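Local coordinates for protein hypothetical bacterial 6-phosphogluconolactonase (Bacteroides fragilis, PDB 3SCY) that probably hydrolyses 6-phosphogluconolactone to 6-phosphogluconate as a seven-bladed beta-propeller lactonase, at residues L14-G19 and V355-V360; F32-E37 and G317-V322. One frame throughout, in Å; residues are numbered along the deposited sequence.

Contact 1 of 2, residues L14-G19 and V355-V360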
# COMPACT_ATOMS: atom_id res chain seq x y z
N LEU A 14 16.02 6.28 -9.45
CA LEU A 14 14.80 6.59 -8.72
C LEU A 14 15.13 7.02 -7.30
O LEU A 14 16.17 6.64 -6.77
CB LEU A 14 13.92 5.31 -8.65
CG LEU A 14 13.47 4.63 -9.96
CD1 LEU A 14 13.05 3.19 -9.68
CD2 LEU A 14 12.28 5.37 -10.56
N THR A 15 14.23 7.78 -6.66
CA THR A 15 14.38 8.07 -5.24
C THR A 15 13.40 7.17 -4.52
O THR A 15 12.22 7.18 -4.84
CB THR A 15 14.20 9.55 -4.89
OG1 THR A 15 15.19 10.24 -5.63
CG2 THR A 15 14.46 9.82 -3.40
N MSE A 16 13.89 6.39 -3.57
CA MSE A 16 13.07 5.44 -2.84
C MSE A 16 12.90 5.90 -1.39
O MSE A 16 13.87 6.25 -0.73
CB MSE A 16 13.71 4.05 -2.90
CG MSE A 16 12.89 3.00 -2.14
SE MSE A 16 13.55 1.22 -2.46
CE MSE A 16 14.98 1.28 -1.51
N LEU A 17 11.68 5.82 -0.91
CA LEU A 17 11.28 6.09 0.46
C LEU A 17 11.06 4.76 1.14
O LEU A 17 10.40 3.88 0.57
CB LEU A 17 9.99 6.91 0.49
CG LEU A 17 10.04 8.31 -0.15
CD1 LEU A 17 8.61 8.78 -0.53
CD2 LEU A 17 10.54 9.34 0.87
N VAL A 18 11.58 4.60 2.36
CA VAL A 18 11.41 3.37 3.12
C VAL A 18 10.81 3.69 4.47
O VAL A 18 11.45 4.36 5.28
CB VAL A 18 12.74 2.61 3.28
CG1 VAL A 18 12.53 1.32 4.09
CG2 VAL A 18 13.37 2.31 1.92
N GLY A 19 9.60 3.18 4.69
CA GLY A 19 8.93 3.26 5.99
C GLY A 19 9.31 2.02 6.80
O GLY A 19 9.61 0.96 6.25
N VAL A 355 9.04 -1.80 6.11
CA VAL A 355 7.67 -2.27 5.85
C VAL A 355 6.93 -1.46 4.78
O VAL A 355 5.76 -1.72 4.55
CB VAL A 355 6.82 -2.33 7.17
CG1 VAL A 355 7.33 -3.41 8.14
CG2 VAL A 355 6.76 -0.98 7.89
N CYS A 356 7.58 -0.47 4.13
CA CYS A 356 6.89 0.28 3.08
C CYS A 356 7.90 0.83 2.14
O CYS A 356 8.81 1.50 2.58
CB CYS A 356 6.01 1.38 3.65
SG CYS A 356 5.05 2.24 2.38
N LEU A 357 7.75 0.54 0.84
CA LEU A 357 8.62 1.03 -0.20
C LEU A 357 7.83 1.86 -1.18
O LEU A 357 6.77 1.42 -1.63
CB LEU A 357 9.28 -0.13 -0.97
CG LEU A 357 9.97 -1.21 -0.11
CD1 LEU A 357 10.53 -2.32 -1.00
CD2 LEU A 357 11.08 -0.61 0.73
N LYS A 358 8.34 3.05 -1.50
CA LYS A 358 7.72 3.91 -2.50
C LYS A 358 8.76 4.56 -3.35
O LYS A 358 9.88 4.78 -2.88
CB LYS A 358 6.84 5.01 -1.85
CG LYS A 358 5.61 4.50 -1.11
CD LYS A 358 4.52 3.95 -2.03
CE LYS A 358 3.42 3.36 -1.20
NZ LYS A 358 2.24 3.00 -2.05
N PHE A 359 8.43 4.87 -4.62
CA PHE A 359 9.36 5.59 -5.49
C PHE A 359 8.81 6.94 -5.86
O PHE A 359 7.60 7.12 -5.97
CB PHE A 359 9.64 4.84 -6.81
CG PHE A 359 10.41 3.55 -6.68
CD1 PHE A 359 11.67 3.52 -6.08
CD2 PHE A 359 9.91 2.36 -7.23
CE1 PHE A 359 12.38 2.33 -5.97
CE2 PHE A 359 10.64 1.17 -7.13
CZ PHE A 359 11.88 1.16 -6.52
N VAL A 360 9.73 7.89 -6.08
CA VAL A 360 9.53 9.24 -6.62
C VAL A 360 10.50 9.27 -7.83
O VAL A 360 11.69 8.96 -7.66
CB VAL A 360 9.77 10.35 -5.59
CG1 VAL A 360 9.53 11.74 -6.19
CG2 VAL A 360 8.93 10.15 -4.34

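Contact 2 of 2, residues F32-E37 and G317-V322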
# COMPACT_ATOMS: atom_id res chain seq x y z
N PHE A 32 16.79 6.55 -0.28
CA PHE A 32 17.87 5.97 -1.09
C PHE A 32 17.74 6.35 -2.53
O PHE A 32 16.63 6.57 -3.02
CB PHE A 32 17.82 4.40 -1.01
CG PHE A 32 17.94 3.79 0.36
CD1 PHE A 32 16.83 3.70 1.20
CD2 PHE A 32 19.16 3.32 0.83
CE1 PHE A 32 16.94 3.16 2.48
CE2 PHE A 32 19.28 2.82 2.13
CZ PHE A 32 18.17 2.72 2.94
N ARG A 33 18.86 6.33 -3.26
CA ARG A 33 18.80 6.38 -4.70
C ARG A 33 18.77 4.91 -5.15
O ARG A 33 19.51 4.10 -4.59
CB ARG A 33 20.00 7.12 -5.31
CG ARG A 33 19.67 7.63 -6.72
CD ARG A 33 18.80 8.89 -6.66
NE ARG A 33 19.60 10.00 -6.16
CZ ARG A 33 19.15 11.14 -5.67
NH1 ARG A 33 17.84 11.36 -5.57
NH2 ARG A 33 20.00 12.06 -5.24
N PHE A 34 17.91 4.55 -6.09
CA PHE A 34 17.89 3.16 -6.58
C PHE A 34 17.95 3.18 -8.11
O PHE A 34 17.08 3.79 -8.75
CB PHE A 34 16.63 2.39 -6.08
CG PHE A 34 16.63 0.96 -6.58
CD1 PHE A 34 17.39 -0.02 -5.94
CD2 PHE A 34 15.93 0.61 -7.73
CE1 PHE A 34 17.43 -1.33 -6.43
CE2 PHE A 34 15.96 -0.71 -8.21
CZ PHE A 34 16.71 -1.66 -7.56
N ASN A 35 18.94 2.48 -8.70
CA ASN A 35 19.05 2.46 -10.16
C ASN A 35 18.21 1.29 -10.71
O ASN A 35 18.53 0.13 -10.44
CB ASN A 35 20.51 2.35 -10.56
CG ASN A 35 20.73 2.60 -12.02
OD1 ASN A 35 20.06 2.01 -12.89
ND2 ASN A 35 21.63 3.51 -12.32
N GLU A 36 17.13 1.60 -11.46
CA GLU A 36 16.22 0.57 -11.99
C GLU A 36 16.78 -0.13 -13.25
O GLU A 36 16.08 -0.94 -13.84
CB GLU A 36 14.79 1.10 -12.23
CG GLU A 36 14.64 2.19 -13.29
CD GLU A 36 13.25 2.45 -13.84
OE1 GLU A 36 12.28 1.79 -13.39
OE2 GLU A 36 13.14 3.29 -14.76
N GLU A 37 18.01 0.19 -13.66
CA GLU A 37 18.62 -0.52 -14.81
C GLU A 37 19.74 -1.44 -14.31
O GLU A 37 20.06 -2.43 -14.97
CB GLU A 37 19.13 0.44 -15.93
CG GLU A 37 18.07 1.24 -16.69
CD GLU A 37 16.94 0.57 -17.47
OE1 GLU A 37 17.14 -0.56 -17.96
OE2 GLU A 37 15.89 1.22 -17.65
N GLY A 317 9.64 -2.03 -14.94
CA GLY A 317 9.31 -3.45 -14.75
C GLY A 317 10.49 -4.37 -14.56
O GLY A 317 10.31 -5.60 -14.47
N LYS A 318 11.72 -3.83 -14.51
CA LYS A 318 12.90 -4.69 -14.46
C LYS A 318 13.18 -5.30 -13.08
O LYS A 318 13.74 -6.39 -13.02
CB LYS A 318 14.15 -3.93 -14.96
CG LYS A 318 15.43 -4.76 -14.93
CD LYS A 318 16.59 -4.07 -15.60
CE LYS A 318 17.77 -5.00 -15.64
NZ LYS A 318 18.91 -4.38 -16.36
N TYR A 319 12.88 -4.58 -11.98
CA TYR A 319 13.17 -5.12 -10.66
C TYR A 319 11.95 -5.11 -9.74
O TYR A 319 11.04 -4.28 -9.87
CB TYR A 319 14.29 -4.31 -9.96
CG TYR A 319 15.63 -4.38 -10.65
CD1 TYR A 319 16.43 -5.51 -10.57
CD2 TYR A 319 16.10 -3.29 -11.38
CE1 TYR A 319 17.66 -5.58 -11.21
CE2 TYR A 319 17.33 -3.35 -12.04
CZ TYR A 319 18.11 -4.50 -11.95
OH TYR A 319 19.34 -4.60 -12.59
N LEU A 320 11.95 -6.10 -8.83
CA LEU A 320 10.96 -6.26 -7.78
C LEU A 320 11.71 -6.26 -6.45
O LEU A 320 12.62 -7.08 -6.23
CB LEU A 320 10.17 -7.56 -8.01
CG LEU A 320 8.92 -7.75 -7.14
CD1 LEU A 320 7.90 -8.67 -7.81
CD2 LEU A 320 9.29 -8.28 -5.75
N LEU A 321 11.40 -5.26 -5.61
CA LEU A 321 12.08 -5.05 -4.34
C LEU A 321 11.19 -5.46 -3.20
O LEU A 321 10.04 -5.01 -3.15
CB LEU A 321 12.47 -3.58 -4.17
CG LEU A 321 13.52 -3.01 -5.13
CD1 LEU A 321 12.94 -2.71 -6.50
CD2 LEU A 321 14.06 -1.68 -4.61
N VAL A 322 11.70 -6.32 -2.31
CA VAL A 322 10.93 -6.87 -1.19
C VAL A 322 11.45 -6.39 0.16
O VAL A 322 12.59 -6.67 0.52
CB VAL A 322 10.92 -8.41 -1.20
CG1 VAL A 322 10.03 -8.96 -0.08
CG2 VAL A 322 10.46 -8.94 -2.56

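Contact 1 of 2, residues L14-G19 and V355-V360
A classic beta bulge opens this antiparallel pairing, with Val-355 and Cys-356 sharing Gly-19 as their one opposite residue. Gly-19 O takes a nearly straight bond from Val-355 N at 2.8 Å and a weak one from Cys-356 N, while Gly-19 N donates back to Cys-356 O. Leu-357 follows in a non-hydrogen-bonded pair with Val-18; the two branched side chains run alongside each other off one face of the sheet, CD2 of Leu-357 3.9 Å from CG2 of Val-18. Lys-358 exchanges two backbone bonds with Leu-17, and its amine runs off to the hydroxyl of Tyr-54. Phe-359 has CG beside its own backbone N (chi1 -68°), which brings the ring in against strand 14-19. There CD1 of Leu-14 sits over the centre of one face, 3.7 Å from the Phe-359 centroid, and Met-16, a selenomethionine, lays its CB against Phe-359 CE1 at 3.8 Å with SE oblique to the ring in a Met-aromatic contact. Val-360 closes the pairing through two bonds with Thr-15, and its CG2 meets CD1 of Leu-17 at 4.1 Å. Strand 354-360 is an edge strand beside strand 13-20, with 28-35 and then 41-48 beyond it. Met-16, Leu-357 and Phe-359 pack on Leu-321 of strand 319-324, while Leu-17 and Val-360 on the other face touch Phe-82 of strand 76-83.

Contact 2 of 2, residues F32-E37 and G317-V322
Two neighbouring blades of the propeller meet here, the end of strand 28-35 with its following turn lying against the start of strand 319-324. The strand axes stay 10.7 Å apart, so side chains fill the gap. Phe-34 holds CG anti to its N (chi1 -179°), which sends the ring across to Leu-321, whose CD2 stands over the ring centre, 3.8 Å from the Phe-34 centroid. The same ring turns its edge to the face of Tyr-319 in an offset edge-to-face pair, planes at 89° and centroids of Phe-34 and Tyr-319 5.9 Å apart. Beyond the rings the backbone of the turn takes over. Glu-36 O lies at the edge of the Tyr-319 ring, 3.3 Å from CE2, and also accepts a bond from Asn-316 ND2. Lys-318, fully extended, runs alongside Glu-36 O with its CD and reaches on to Glu-37 O, where NZ donates a 2.7 Å bond, tilted 26° from the carbonyl plane. The Glu-37 carboxylate stays beyond salt-bridge range of that amine, though the opposite charges probably still attract. The turn keeps its shape through Asn-35 OD1, which receives Glu-37 N at 2.8 Å and also Thr-38 N. An Asx turn therefore presents the carbonyl that Lys-318 grips, at the rim of an apolar interface between face-to-face packed sheets, the way successive blades of a beta-propeller stack.

Contact 1 builds a blade and contact 2 packs that blade on its neighbour. The first blade takes three strands from the N-terminal end of the chain (13-20, 28-35 and 41-48) and one from the C-terminal end (354-360), the "Velcro" closure of beta-propellers, and contact 2 is nested within the loop so closed. Their centres lie about 10 Å apart. Strand 13-20 joins them directly: Leu-14 N is 2.8 Å from Phe-34 O, and Met-16 N is equally close to Phe-32 O, both probable hydrogen bonds. Leu-357 CD1 also packs 3.5 Å from Leu-321 O. The sodium site, formed by Gln-302 and Leu-342, lies about 12 Å from the Tyr-319 side chain, which is therefore not part of it.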